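Local coordinates for type III secretion system effector protein ExoU (Pseudomonas fluorescens, PDB 4QMK) that is a bacterial toxin with a patatin-like phospholipase domain, probably hydrolysing host phospholipids after binding phosphatidylinositol 4,5-bisphosphate at the plasma membrane, at residues Ser167-Leu170 with Leu171-Pro175; Ala454-Gln457 with Val458-Asn462. All coordinates share one frame; numbering follows the deposited sequence.

Contact 1 (Ser167-Leu170 with Leu171-Pro175); sequences SQLL and LTLLP
Leu169 and Leu173, one helical turn apart, stand abreast on one face of the helix, with CD2 of Leu169 4.1 Å from CD1 of Leu173. The backbone draws these two residues together: the N-H of Leu173 reaches O of Leu169 at 2.9 Å within the carbonyl plane, though the N-H...O angle is only 140°. Leu173 also lays its CB and CG against that same oxygen, because its first torsion swings CG anti to its own carbonyl carbon, beside the backbone N. The hydroxyl of Thr172 adds a weak bond to O of Leu169, OG1 standing 3.4 Å off; chi1 of 82° places OG1 between the backbone N and the carbonyl carbon, which points it back to that oxygen, while the methyl CG2 rests near O of Gln168. Of the other turns, Leu171 N to Ser167 O is the straighter, at 165° and 2.9 Å. Leu174 N closes on Leu170 O at 2.7 Å, and Leu174 is the first residue to leave helical backbone angles, which makes this the last turn of helix 166-173. Pro175 follows it; with no amide hydrogen, proline cannot continue the bonding, which suits a helix end. Further out, Leu169 and Leu170 pack on Leu152 of helix 140-157, and Leu170 and Leu174 share Ile276 of helix 270-278. Ser167 OG bonds to O of Val259 and Gln168 NE2 to O of Leu264. Leu169 and Thr172 meet their own counterparts in the second subunit. The short helix is thus apolar on several sides, its leucines serving both the subunit core and the dimer contact; main-chain bonds take up the carbonyls of Ser167, Leu169 and Leu170, that of Gln168 only weakly, while Arg272 takes Leu174 O.

Contact 2 (Ala454-Gln457 with Val458-Asn462); sequences ASVQ and VDLQN
Leu460 N donates to Val456 O at 3.0 Å, nearly along the C=O axis, and above this bond the two side chains form the close-packed side of the contact, with CG2 of Val456 3.6 Å from CD1 of Leu460. Chi1 of -63° sets CG2 of the valine between its backbone N and carbonyl carbon, the branch that faces the leucine. The CB and CG of Leu460 cover the same oxygen that its N-H binds. Branched apolar residues suit this buried stripe, since they fill it without a polar end to satisfy.

The other side is looser. Here the helix is kinked, for the N-H groups of Val458 and Asp459 lack the regular bond to the residue four before. A water takes part of that work: it accepts from Val458 N at 3.0 Å and donates to Ala454 O, also 3.0 Å away, so it stands in for the missing backbone bond across the opened turn. Regular bonding resumes at Leu460 and continues with Gln461 N to Gln457 O at 2.9 Å. Both glutamines are exposed, but their chains differ: Gln457 is extended beyond CG, whereas Gln461 bends at chi2 (-62°) after setting its CB and CG over the Gln457 oxygen. Long amide side chains suit such a place, offering methylenes for packing and a polar end for solvent.

Helix 450-461 is held between two elements: Val456 and Asp459 lean on Val39 of the edge strand 36-42, while Gln457, Leu460 and Gln461 gather round Leu470 of the following helix 464-491.

In the fold
Contacts 1 and 2 belong to distant parts of the chain, on opposite sides of its centre: their centres are 52 Å apart and their nearest atoms about 38 Å. Both are local contacts within one helix, with a leucine-rich or valine-leucine apolar side, but contact 1 lies in the patatin-like phospholipase part of the chain and touches the second subunit, whereas no other chain of the assembly touches contact 2. Contact 1 is tied by Ser167 to an outer strand of the mixed sheet, whose strand 99-103 leads into the probable nucleophile elbow around Ser104; contact 2 lies beside the separate four-stranded antiparallel sheet and the start of long helix 464-491.

Contact 1 (Ser167-Leu170 with Leu171-Pro175)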
loop_
_atom_site.group_PDB
_atom_site.type_symbol
_atom_site.label_atom_id
_atom_site.label_comp_id
_atom_site.label_asym_id
_atom_site.label_seq_id
_atom_site.Cartn_x
_atom_site.Cartn_y
_atom_site.Cartn_z
ATOM N N SER A 167 -5.589 -2.975 -12.401
ATOM C CA SER A 167 -6.030 -2.017 -11.385
ATOM C C SER A 167 -4.927 -1.576 -10.423
ATOM O O SER A 167 -4.899 -0.437 -9.966
ATOM C CB SER A 167 -7.142 -2.619 -10.542
ATOM O OG SER A 167 -6.805 -3.871 -9.969
ATOM N N GLN A 168 -4.015 -2.468 -10.095
ATOM C CA GLN A 168 -2.935 -2.120 -9.173
ATOM C C GLN A 168 -1.994 -1.063 -9.726
ATOM O O GLN A 168 -1.577 -0.144 -9.025
ATOM C CB GLN A 168 -2.246 -3.384 -8.697
ATOM C CG GLN A 168 -3.136 -4.083 -7.677
ATOM C CD GLN A 168 -2.835 -5.533 -7.478
ATOM O OE1 GLN A 168 -2.236 -6.184 -8.323
ATOM N NE2 GLN A 168 -3.290 -6.061 -6.376
ATOM N N LEU A 169 -1.713 -1.152 -11.002
ATOM C CA LEU A 169 -0.956 -0.116 -11.660
ATOM C C LEU A 169 -1.686 1.207 -11.688
ATOM O O LEU A 169 -1.089 2.213 -11.434
ATOM C CB LEU A 169 -0.688 -0.485 -13.091
ATOM C CG LEU A 169 0.745 -0.764 -13.475
ATOM C CD1 LEU A 169 0.838 -0.747 -14.997
ATOM C CD2 LEU A 169 1.655 0.311 -12.891
ATOM N N LEU A 170 -2.979 1.191 -12.023
ATOM C CA LEU A 170 -3.768 2.408 -12.181
ATOM C C LEU A 170 -3.918 3.107 -10.873
ATOM O O LEU A 170 -3.844 4.348 -10.797
ATOM C CB LEU A 170 -5.141 2.083 -12.769
ATOM C CG LEU A 170 -5.053 1.457 -14.148
ATOM C CD1 LEU A 170 -6.417 1.087 -14.664
ATOM C CD2 LEU A 170 -4.396 2.388 -15.102
ATOM N N LEU A 171 -4.147 2.313 -9.833
ATOM C CA LEU A 171 -4.205 2.840 -8.478
ATOM C C LEU A 171 -3.019 3.755 -8.234
ATOM O O LEU A 171 -3.203 4.890 -7.867
ATOM C CB LEU A 171 -4.185 1.691 -7.474
ATOM C CG LEU A 171 -3.885 2.099 -6.037
ATOM C CD1 LEU A 171 -4.890 3.124 -5.596
ATOM C CD2 LEU A 171 -3.958 0.895 -5.123
ATOM N N THR A 172 -1.796 3.279 -8.491
ATOM C CA THR A 172 -0.609 4.086 -8.188
ATOM C C THR A 172 -0.256 5.113 -9.256
ATOM O O THR A 172 0.480 6.026 -8.968
ATOM C CB THR A 172 0.654 3.265 -7.871
ATOM O OG1 THR A 172 1.273 2.867 -9.073
ATOM C CG2 THR A 172 0.366 2.038 -6.986
ATOM N N LEU A 173 -0.765 4.968 -10.471
ATOM C CA LEU A 173 -0.540 5.979 -11.525
ATOM C C LEU A 173 -1.579 7.094 -11.505
ATOM O O LEU A 173 -1.314 8.195 -11.977
ATOM C CB LEU A 173 -0.566 5.354 -12.929
ATOM C CG LEU A 173 0.597 4.423 -13.247
ATOM C CD1 LEU A 173 0.480 3.876 -14.651
ATOM C CD2 LEU A 173 1.897 5.175 -13.065
ATOM N N LEU A 174 -2.765 6.799 -10.991
ATOM C CA LEU A 174 -3.845 7.780 -10.992
ATOM C C LEU A 174 -4.432 8.014 -9.615
ATOM O O LEU A 174 -5.616 7.849 -9.438
ATOM C CB LEU A 174 -4.964 7.315 -11.931
ATOM C CG LEU A 174 -4.599 7.152 -13.407
ATOM C CD1 LEU A 174 -5.805 6.629 -14.151
ATOM C CD2 LEU A 174 -4.162 8.469 -13.993
ATOM N N PRO A 175 -3.597 8.364 -8.634
ATOM C CA PRO A 175 -4.121 8.664 -7.307
ATOM C C PRO A 175 -4.868 9.982 -7.337
ATOM O O PRO A 175 -4.661 10.797 -8.249
ATOM C CB PRO A 175 -2.853 8.869 -6.483
ATOM C CG PRO A 175 -1.914 9.510 -7.456
ATOM C CD PRO A 175 -2.189 8.795 -8.767
#

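Contact 2 (Ala454-Gln457 with Val458-Asn462)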
loop_
_atom_site.group_PDB
_atom_site.type_symbol
_atom_site.label_atom_id
_atom_site.label_comp_id
_atom_site.label_asym_id
_atom_site.label_seq_id
_atom_site.Cartn_x
_atom_site.Cartn_y
_atom_site.Cartn_z
ATOM N N ALA A 454 -30.010 -25.543 11.886
ATOM C CA ALA A 454 -30.829 -25.024 12.985
ATOM C C ALA A 454 -32.316 -24.943 12.590
ATOM O O ALA A 454 -33.187 -25.181 13.435
ATOM C CB ALA A 454 -30.326 -23.665 13.439
ATOM N N SER A 455 -32.600 -24.609 11.324
ATOM C CA SER A 455 -33.978 -24.520 10.821
ATOM C C SER A 455 -34.789 -25.771 11.009
ATOM O O SER A 455 -35.994 -25.692 11.237
ATOM C CB SER A 455 -34.002 -24.317 9.306
ATOM O OG SER A 455 -33.134 -23.309 8.925
ATOM N N VAL A 456 -34.146 -26.919 10.838
ATOM C CA VAL A 456 -34.847 -28.197 10.829
ATOM C C VAL A 456 -34.542 -29.074 12.000
ATOM O O VAL A 456 -34.949 -30.223 12.057
ATOM C CB VAL A 456 -34.462 -28.984 9.577
ATOM C CG1 VAL A 456 -34.898 -28.232 8.334
ATOM C CG2 VAL A 456 -32.968 -29.242 9.518
ATOM N N GLN A 457 -33.841 -28.515 12.952
ATOM C CA GLN A 457 -33.354 -29.262 14.086
ATOM C C GLN A 457 -34.435 -29.915 14.890
ATOM O O GLN A 457 -34.269 -31.091 15.288
ATOM C CB GLN A 457 -32.537 -28.323 14.968
ATOM C CG GLN A 457 -31.735 -28.981 16.056
ATOM C CD GLN A 457 -31.258 -27.990 17.104
ATOM O OE1 GLN A 457 -31.083 -26.806 16.812
ATOM N NE2 GLN A 457 -31.020 -28.469 18.322
ATOM N N VAL A 458 -35.543 -29.199 15.137
ATOM C CA VAL A 458 -36.556 -29.778 16.031
ATOM C C VAL A 458 -37.230 -30.946 15.364
ATOM O O VAL A 458 -37.374 -31.998 15.976
ATOM C CB VAL A 458 -37.601 -28.784 16.629
ATOM C CG1 VAL A 458 -36.947 -27.448 16.998
ATOM C CG2 VAL A 458 -38.790 -28.574 15.712
ATOM N N ASP A 459 -37.578 -30.795 14.095
ATOM C CA ASP A 459 -38.229 -31.884 13.347
ATOM C C ASP A 459 -37.311 -33.112 13.234
ATOM O O ASP A 459 -37.745 -34.251 13.398
ATOM C CB ASP A 459 -38.613 -31.406 11.940
ATOM C CG ASP A 459 -39.598 -30.234 11.947
ATOM O OD1 ASP A 459 -40.640 -30.340 12.615
ATOM O OD2 ASP A 459 -39.360 -29.221 11.238
ATOM N N LEU A 460 -36.033 -32.859 12.989
ATOM C CA LEU A 460 -35.066 -33.950 12.845
ATOM C C LEU A 460 -34.733 -34.684 14.125
ATOM O O LEU A 460 -34.429 -35.885 14.076
ATOM C CB LEU A 460 -33.784 -33.444 12.207
ATOM C CG LEU A 460 -33.934 -33.161 10.709
ATOM C CD1 LEU A 460 -32.594 -32.801 10.159
ATOM C CD2 LEU A 460 -34.467 -34.394 10.022
ATOM N N GLN A 461 -34.803 -33.967 15.262
ATOM C CA GLN A 461 -34.634 -34.576 16.606
ATOM C C GLN A 461 -35.593 -35.699 16.839
ATOM O O GLN A 461 -35.291 -36.611 17.584
ATOM C CB GLN A 461 -34.896 -33.559 17.735
ATOM C CG GLN A 461 -33.671 -32.863 18.270
ATOM C CD GLN A 461 -32.690 -33.836 18.896
ATOM O OE1 GLN A 461 -33.073 -34.744 19.664
ATOM N NE2 GLN A 461 -31.417 -33.665 18.578
ATOM N N ASN A 462 -36.775 -35.607 16.242
ATOM C CA ASN A 462 -37.812 -36.633 16.406
ATOM C C ASN A 462 -37.564 -37.897 15.591
ATOM O O ASN A 462 -38.365 -38.813 15.627
ATOM C CB ASN A 462 -39.193 -36.066 16.057
ATOM C CG ASN A 462 -39.546 -34.856 16.889
ATOM O OD1 ASN A 462 -39.226 -34.791 18.073
ATOM N ND2 ASN A 462 -40.202 -33.878 16.268
HETATM O O HOH W 1 -35.827 -26.361 14.176
#